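Local structure of putative metalloprotease II (Bacteroides fragilis, 4ON1) at residues R24-Y28 and E29-G33; V306-N310 and N311-N315; I321-S325 and S326-Y330. The protein is probably a secreted zinc-dependent endopeptidase of the fragilysin family, made with an N-terminal prodomain, that cleaves peptide bonds within proteins. One frame throughout, in Å; residues are numbered along the deposited sequence.

Three short contacts, each within one unbroken piece of chain, show how local side-chain chemistry follows position in the fold. Contact 1 starts a helix in the fragilysin N-terminal domain and is partly buried, joining a capping box to apolar and CH-pi packing. Contacts 2 and 3 both belong to the matrixin-like part. Contact 2 is a surface loop closed by van der Waals contacts and one shared water, whereas contact 3 is a buried, serine-rich turn with direct hydrogen bonds from backbone N-H groups. The loop of contact 2 leads into strand 319-323, from which contact 3 departs. Contacts 1 and 2 lie on opposite sides of the chain's centre, about 42 Å apart between centres.

Contact 1: residues R24-Y28 and E29-G33; sequences RSMDY and EDLAG
The carboxylate oxygen OD2 of Asp30 is gripped by two donors: the backbone N of Asp27, at 3.1 Å from OD2, and a water that bridges to the hydroxyl of Ser25. The amide comes from the anti side and 28° out of the carboxylate plane. In return Asp27, the N-cap of helix 28-35, sends OD1 towards the N of Asp30 in a weak but fairly straight bond of 3.5 Å, and the two reciprocal bonds make a capping box. Its cost is the closeness of two acidic groups, with Asp27 OD1 and Asp30 OD2 only 3.3 Å apart; the N-H groups of the first turn would be expected to offset part of that repulsion. Asp27 CG lies between the backbone N and the carbonyl carbon (chi1 58°), which swings OD1 round over the helix start. The box comes with the apolar pair of a hydrophobic staple, in which the extended Met26 runs beside Leu31 and its SD stands 4.2 Å from Leu31 CB. One turn along, Ala32 CB sits over one face of the Tyr28 ring in a CH-pi contact, 3.8 Å from the centroid, while Glu29 OE1 lies at the ring's edge, 3.5 Å from Tyr28 CD2. The phenol's far end is fixed elsewhere, its OH bonding to Ser89 O. Met26 and Leu31 both pack on strands 19-22 and 102-109, Tyr28 and Ala32 meet Leu88 of strand 84-88, and Asn155 of strand 153-159 ties down the carbonyls of Arg24 and Met26.

Contact 2: residues V306-N310 and N311-N315; sequences VIHLN and NPRGN
His308 and Pro312 press together where a loop of the matrixin-like metallopeptidase region doubles back on itself between strands 299-301 and 319-323. This reversal is the tight part of the contact. The carbonyl O of His308 lies 3.2 Å from Pro312 CA and 3.4 Å from Pro312 CB; the proline nitrogen, equally close, has no hydrogen to give it, so this is packing of a carbonyl on a ring. From the returning arm of the loop, Asn311 O approaches His308 CB at 3.6 Å and stays near the plane of the imidazole, at its edge. A face of the same imidazole is met by the carbonyl O of Val306.

Arg313 makes the looser side, which is open to solvent. Its aliphatic stem does the touching, with CD 3.4 Å from Val306 O and 4.0 Å from Val306 CB, and CG meets the imidazole obliquely. A bend at chi3 (58°) then turns the chain's end, and the guanidinium goes on to a salt bridge with Glu317. The polar ends of the turn look to the C-terminus instead: His308 ND1 bonds to Cys376 O, Asn310 ND2 to Gln378 O and Asn311 ND2 to the terminal carboxylate of Lys379. Val306 packs on Leu339 of helix 331-340, and its side chain is about 8 Å from that of the zinc ligand His338. What spans the two arms in place of a direct bond is a single water, which donates to Val306 O (2.7 Å) and accepts from both His308 N and Arg313 N.

Contact 3: residues I321-S325 and S326-Y330; sequences ISTTS and SSHPY
The imidazole of His328 is the flat group of this turn, approached obliquely by the methyl of Thr323 and the hydroxyl of Ser325, while the rings of Phe298 and Tyr356 meet it from outside at plane angles of about 30° and 35°. The closest touch with Thr323 is at the ring's root, where CG2 stands 3.7 Å from His328 CB and the two side chains cross at about a right angle. A second flat group, the Tyr330 ring, has Pro329 CG over the centre of one face.

The residue that carries the imidazole closes a type I beta turn running from Ser325 to His328. Its closing bond, His328 N to Ser325 O, is 2.8 Å long, but the donor stands well above the carbonyl plane. Ser325 adds a second grip: with OG anti to its own backbone N (chi1 170°), the hydroxyl reaches forward beside the carbonyl carbon and accepts from Ser327 N at 3.2 Å. The same spacing recurs just upstream, where Thr323 OG1 accepts from Ser325 N at 3.3 Å in an ST turn; this oxygen also bonds to Gly290 O. The hydroxyls of Thr323 and Ser325 thus each take up the N-H two residues on as the strand gives way to the turn.

Further hydroxyls reach outward, Ser326 OG to Asp219 and Tyr122 and Ser327 OG to Tyr126, so the turn touches helix 217-230 and also helix 112-126 of the fragilysin N-terminal domain. Strand 319-323, whose end this is, runs parallel to strand 284-288 and antiparallel to strand 299-301, an order consistent with a metzincin-like fold. Beyond the turn Tyr330 takes the N-cap of helix 331-340, which carries the zinc ligands His334 and His338.

Contact 1: residues R24-Y28 and E29-G33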
loop_
_atom_site.group_PDB
_atom_site.type_symbol
_atom_site.label_atom_id
_atom_site.label_comp_id
_atom_site.label_asym_id
_atom_site.label_seq_id
_atom_site.Cartn_x
_atom_site.Cartn_y
_atom_site.Cartn_z
ATOM N N ARG A 24 -17.248 -9.737 -12.744
ATOM C CA ARG A 24 -18.464 -9.774 -11.945
ATOM C C ARG A 24 -18.637 -11.102 -11.201
ATOM O O ARG A 24 -19.094 -11.124 -10.059
ATOM C CB ARG A 24 -19.689 -9.528 -12.829
ATOM C CG ARG A 24 -19.873 -8.091 -13.277
ATOM C CD ARG A 24 -21.262 -7.579 -12.922
ATOM N NE ARG A 24 -21.454 -6.198 -13.360
ATOM C CZ ARG A 24 -22.242 -5.834 -14.366
ATOM N NH1 ARG A 24 -22.942 -6.745 -15.029
ATOM N NH2 ARG A 24 -22.348 -4.554 -14.695
ATOM N N SER A 25 -18.264 -12.206 -11.839
ATOM C CA SER A 25 -18.574 -13.522 -11.287
ATOM C C SER A 25 -17.374 -14.189 -10.627
ATOM O O SER A 25 -17.504 -15.259 -10.038
ATOM C CB SER A 25 -19.123 -14.441 -12.381
ATOM O OG SER A 25 -18.123 -14.693 -13.354
ATOM N N MET A 26 -16.202 -13.575 -10.729
ATOM C CA MET A 26 -14.991 -14.246 -10.270
ATOM C C MET A 26 -14.947 -14.348 -8.747
ATOM O O MET A 26 -15.414 -13.453 -8.037
ATOM C CB MET A 26 -13.747 -13.514 -10.772
ATOM C CG MET A 26 -13.492 -12.205 -10.068
ATOM S SD MET A 26 -11.978 -11.407 -10.605
ATOM C CE MET A 26 -12.067 -9.930 -9.592
ATOM N N ASP A 27 -14.407 -15.451 -8.246
ATOM C CA ASP A 27 -14.043 -15.520 -6.838
ATOM C C ASP A 27 -12.540 -15.796 -6.739
ATOM O O ASP A 27 -11.841 -15.733 -7.756
ATOM C CB ASP A 27 -14.872 -16.569 -6.092
ATOM C CG ASP A 27 -14.731 -17.960 -6.669
ATOM O OD1 ASP A 27 -13.813 -18.199 -7.482
ATOM O OD2 ASP A 27 -15.547 -18.830 -6.294
ATOM N N TYR A 28 -12.049 -16.088 -5.537
ATOM C CA TYR A 28 -10.610 -16.239 -5.323
ATOM C C TYR A 28 -9.968 -17.238 -6.284
ATOM O O TYR A 28 -8.930 -16.950 -6.875
ATOM C CB TYR A 28 -10.297 -16.662 -3.876
ATOM C CG TYR A 28 -8.815 -16.905 -3.663
ATOM C CD1 TYR A 28 -7.944 -15.845 -3.436
ATOM C CD2 TYR A 28 -8.282 -18.189 -3.718
ATOM C CE1 TYR A 28 -6.582 -16.057 -3.261
ATOM C CE2 TYR A 28 -6.917 -18.413 -3.540
ATOM C CZ TYR A 28 -6.077 -17.341 -3.311
ATOM O OH TYR A 28 -4.731 -17.564 -3.134
ATOM N N GLU A 29 -10.562 -18.416 -6.441
ATOM C CA GLU A 29 -9.924 -19.419 -7.286
ATOM C C GLU A 29 -9.819 -18.982 -8.749
ATOM O O GLU A 29 -8.868 -19.351 -9.432
ATOM C CB GLU A 29 -10.654 -20.758 -7.182
ATOM C CG GLU A 29 -10.473 -21.431 -5.824
ATOM C CD GLU A 29 -9.006 -21.746 -5.506
ATOM O OE1 GLU A 29 -8.620 -21.671 -4.316
ATOM O OE2 GLU A 29 -8.242 -22.082 -6.439
ATOM N N ASP A 30 -10.781 -18.198 -9.228
ATOM C CA ASP A 30 -10.688 -17.666 -10.591
ATOM C C ASP A 30 -9.503 -16.718 -10.758
ATOM O O ASP A 30 -8.669 -16.898 -11.648
ATOM C CB ASP A 30 -11.962 -16.922 -10.970
ATOM C CG ASP A 30 -13.166 -17.836 -11.063
ATOM O OD1 ASP A 30 -13.025 -18.977 -11.554
ATOM O OD2 ASP A 30 -14.255 -17.403 -10.641
ATOM N N LEU A 31 -9.445 -15.701 -9.908
ATOM C CA LEU A 31 -8.402 -14.685 -10.019
ATOM C C LEU A 31 -7.036 -15.279 -9.695
ATOM O O LEU A 31 -6.072 -15.047 -10.427
ATOM C CB LEU A 31 -8.704 -13.500 -9.103
ATOM C CG LEU A 31 -7.667 -12.376 -9.140
ATOM C CD1 LEU A 31 -7.306 -12.013 -10.580
ATOM C CD2 LEU A 31 -8.180 -11.158 -8.389
ATOM N N ALA A 32 -6.958 -16.064 -8.618
ATOM C CA ALA A 32 -5.698 -16.706 -8.249
ATOM C C ALA A 32 -5.265 -17.715 -9.311
ATOM O O ALA A 32 -4.070 -17.902 -9.550
ATOM C CB ALA A 32 -5.821 -17.392 -6.878
ATOM N N GLY A 33 -6.240 -18.358 -9.948
ATOM C CA GLY A 33 -5.965 -19.300 -11.021
ATOM C C GLY A 33 -5.233 -18.628 -12.169
ATOM O O GLY A 33 -4.361 -19.226 -12.810
HETATM O O HOH W 1 -16.003 -16.123 -12.934
#

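Contact 2: residues V306-N310 and N311-N315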
loop_
_atom_site.group_PDB
_atom_site.type_symbol
_atom_site.label_atom_id
_atom_site.label_comp_id
_atom_site.label_asym_id
_atom_site.label_seq_id
_atom_site.Cartn_x
_atom_site.Cartn_y
_atom_site.Cartn_z
ATOM N N VAL A 306 15.883 10.022 6.880
ATOM C CA VAL A 306 16.538 9.321 7.972
ATOM C C VAL A 306 16.889 7.882 7.596
ATOM O O VAL A 306 17.447 7.141 8.416
ATOM C CB VAL A 306 15.661 9.323 9.230
ATOM C CG1 VAL A 306 15.550 10.735 9.788
ATOM C CG2 VAL A 306 14.289 8.780 8.906
ATOM N N ILE A 307 16.554 7.474 6.373
ATOM C CA ILE A 307 16.920 6.130 5.909
ATOM C C ILE A 307 18.238 6.163 5.135
ATOM O O ILE A 307 18.330 6.786 4.078
ATOM C CB ILE A 307 15.839 5.506 5.014
ATOM C CG1 ILE A 307 14.585 5.180 5.831
ATOM C CG2 ILE A 307 16.369 4.232 4.349
ATOM C CD1 ILE A 307 13.444 4.604 5.006
ATOM N N HIS A 308 19.264 5.512 5.671
ATOM C CA HIS A 308 20.566 5.475 5.005
ATOM C C HIS A 308 21.003 4.020 4.802
ATOM O O HIS A 308 21.052 3.245 5.756
ATOM C CB HIS A 308 21.607 6.257 5.818
ATOM C CG HIS A 308 21.100 7.562 6.357
ATOM N ND1 HIS A 308 20.624 8.573 5.546
ATOM C CD2 HIS A 308 20.988 8.020 7.628
ATOM C CE1 HIS A 308 20.248 9.596 6.292
ATOM N NE2 HIS A 308 20.454 9.285 7.559
ATOM N N LEU A 309 21.314 3.654 3.559
ATOM C CA LEU A 309 21.637 2.268 3.220
ATOM C C LEU A 309 23.002 1.817 3.731
ATOM O O LEU A 309 23.176 0.659 4.101
ATOM C CB LEU A 309 21.590 2.069 1.705
ATOM C CG LEU A 309 20.286 2.398 0.978
ATOM C CD1 LEU A 309 20.438 2.165 -0.516
ATOM C CD2 LEU A 309 19.160 1.555 1.525
ATOM N N ASN A 310 23.965 2.732 3.751
ATOM C CA ASN A 310 25.328 2.381 4.121
ATOM C C ASN A 310 25.576 2.504 5.615
ATOM O O ASN A 310 26.277 1.682 6.204
ATOM C CB ASN A 310 26.321 3.251 3.355
ATOM C CG ASN A 310 26.352 2.924 1.879
ATOM O OD1 ASN A 310 26.423 1.754 1.498
ATOM N ND2 ASN A 310 26.291 3.954 1.038
ATOM N N ASN A 311 25.008 3.535 6.229
ATOM C CA ASN A 311 25.094 3.678 7.673
ATOM C C ASN A 311 23.727 3.908 8.296
ATOM O O ASN A 311 23.406 5.029 8.695
ATOM C CB ASN A 311 26.048 4.814 8.030
ATOM C CG ASN A 311 27.447 4.575 7.499
ATOM O OD1 ASN A 311 28.251 3.873 8.117
ATOM N ND2 ASN A 311 27.738 5.137 6.333
ATOM N N PRO A 312 22.917 2.837 8.385
ATOM C CA PRO A 312 21.554 2.971 8.902
ATOM C C PRO A 312 21.535 3.392 10.356
ATOM O O PRO A 312 22.398 2.979 11.135
ATOM C CB PRO A 312 20.966 1.562 8.737
ATOM C CG PRO A 312 22.163 0.658 8.686
ATOM C CD PRO A 312 23.215 1.455 7.973
ATOM N N ARG A 313 20.578 4.243 10.702
ATOM C CA ARG A 313 20.304 4.571 12.094
ATOM C C ARG A 313 19.811 3.345 12.860
ATOM O O ARG A 313 19.182 2.462 12.280
ATOM C CB ARG A 313 19.289 5.700 12.159
ATOM C CG ARG A 313 19.838 6.992 11.579
ATOM C CD ARG A 313 18.755 8.024 11.398
ATOM N NE ARG A 313 18.094 8.304 12.665
ATOM C CZ ARG A 313 18.450 9.271 13.496
ATOM N NH1 ARG A 313 19.482 10.050 13.205
ATOM N NH2 ARG A 313 17.778 9.447 14.626
ATOM N N GLY A 314 20.092 3.298 14.160
ATOM C CA GLY A 314 19.717 2.157 14.981
ATOM C C GLY A 314 18.675 2.484 16.035
ATOM O O GLY A 314 18.046 3.542 15.983
ATOM N N ASN A 315 18.476 1.555 16.971
ATOM C CA ASN A 315 17.558 1.735 18.096
ATOM C C ASN A 315 16.148 2.146 17.672
ATOM O O ASN A 315 15.502 2.949 18.343
ATOM C CB ASN A 315 18.120 2.768 19.089
ATOM C CG ASN A 315 17.377 2.762 20.421
ATOM O OD1 ASN A 315 16.993 3.813 20.942
ATOM N ND2 ASN A 315 17.144 1.569 20.957
HETATM O O HOH W 2 18.858 4.848 8.399
#

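Contact 3: residues I321-S325 and S326-Y330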
loop_
_atom_site.group_PDB
_atom_site.type_symbol
_atom_site.label_atom_id
_atom_site.label_comp_id
_atom_site.label_asym_id
_atom_site.label_seq_id
_atom_site.Cartn_x
_atom_site.Cartn_y
_atom_site.Cartn_z
ATOM N N ILE A 321 3.967 5.936 11.602
ATOM C CA ILE A 321 2.670 5.320 11.772
ATOM C C ILE A 321 1.855 5.665 10.528
ATOM O O ILE A 321 2.048 6.727 9.929
ATOM C CB ILE A 321 1.982 5.807 13.050
ATOM C CG1 ILE A 321 1.667 7.296 12.952
ATOM C CG2 ILE A 321 2.900 5.598 14.260
ATOM C CD1 ILE A 321 1.138 7.883 14.256
ATOM N N SER A 322 0.963 4.770 10.127
ATOM C CA SER A 322 0.202 4.991 8.905
ATOM C C SER A 322 -1.143 4.302 8.933
ATOM O O SER A 322 -1.255 3.167 9.392
ATOM C CB SER A 322 0.994 4.499 7.690
ATOM O OG SER A 322 0.254 4.736 6.500
ATOM N N THR A 323 -2.158 4.984 8.416
ATOM C CA THR A 323 -3.438 4.343 8.155
ATOM C C THR A 323 -3.278 3.372 6.985
ATOM O O THR A 323 -2.347 3.504 6.184
ATOM C CB THR A 323 -4.532 5.372 7.827
ATOM O OG1 THR A 323 -5.821 4.733 7.811
ATOM C CG2 THR A 323 -4.250 6.036 6.485
ATOM N N THR A 324 -4.153 2.377 6.898
ATOM C CA THR A 324 -4.161 1.498 5.727
ATOM C C THR A 324 -5.474 1.621 4.968
ATOM O O THR A 324 -5.697 0.910 3.989
ATOM C CB THR A 324 -3.957 0.023 6.098
ATOM O OG1 THR A 324 -4.933 -0.359 7.079
ATOM C CG2 THR A 324 -2.569 -0.184 6.656
ATOM N N SER A 325 -6.343 2.513 5.439
ATOM C CA SER A 325 -7.676 2.682 4.863
ATOM C C SER A 325 -7.640 2.921 3.352
ATOM O O SER A 325 -6.809 3.681 2.850
ATOM C CB SER A 325 -8.403 3.846 5.550
ATOM O OG SER A 325 -9.591 4.166 4.851
ATOM N N SER A 326 -8.553 2.259 2.644
ATOM C CA SER A 326 -8.746 2.432 1.203
ATOM C C SER A 326 -9.007 3.881 0.802
ATOM O O SER A 326 -8.730 4.278 -0.326
ATOM C CB SER A 326 -9.923 1.569 0.726
ATOM O OG SER A 326 -9.745 0.208 1.083
ATOM N N SER A 327 -9.566 4.655 1.729
ATOM C CA SER A 327 -9.817 6.078 1.523
ATOM C C SER A 327 -8.523 6.867 1.454
ATOM O O SER A 327 -8.513 8.002 0.989
ATOM C CB SER A 327 -10.702 6.638 2.634
ATOM O OG SER A 327 -11.922 5.926 2.700
ATOM N N HIS A 328 -7.445 6.279 1.965
ATOM C CA HIS A 328 -6.135 6.931 1.950
ATOM C C HIS A 328 -5.071 6.006 1.381
ATOM O O HIS A 328 -4.140 5.603 2.090
ATOM C CB HIS A 328 -5.757 7.371 3.364
ATOM C CG HIS A 328 -6.755 8.294 3.984
ATOM N ND1 HIS A 328 -6.780 9.648 3.721
ATOM C CD2 HIS A 328 -7.776 8.060 4.843
ATOM C CE1 HIS A 328 -7.765 10.207 4.396
ATOM N NE2 HIS A 328 -8.385 9.266 5.087
ATOM N N PRO A 329 -5.200 5.672 0.089
ATOM C CA PRO A 329 -4.449 4.560 -0.506
ATOM C C PRO A 329 -2.937 4.764 -0.632
ATOM O O PRO A 329 -2.241 3.776 -0.841
ATOM C CB PRO A 329 -5.082 4.424 -1.895
ATOM C CG PRO A 329 -5.557 5.824 -2.224
ATOM C CD PRO A 329 -6.045 6.374 -0.900
ATOM N N TYR A 330 -2.431 5.988 -0.525
ATOM C CA TYR A 330 -1.009 6.210 -0.782
ATOM C C TYR A 330 -0.276 6.731 0.450
ATOM O O TYR A 330 0.850 7.228 0.351
ATOM C CB TYR A 330 -0.833 7.186 -1.951
ATOM C CG TYR A 330 -1.600 6.778 -3.185
ATOM C CD1 TYR A 330 -1.670 5.444 -3.569
ATOM C CD2 TYR A 330 -2.284 7.718 -3.942
ATOM C CE1 TYR A 330 -2.382 5.058 -4.690
ATOM C CE2 TYR A 330 -3.001 7.347 -5.065
ATOM C CZ TYR A 330 -3.041 6.015 -5.433
ATOM O OH TYR A 330 -3.745 5.635 -6.546
#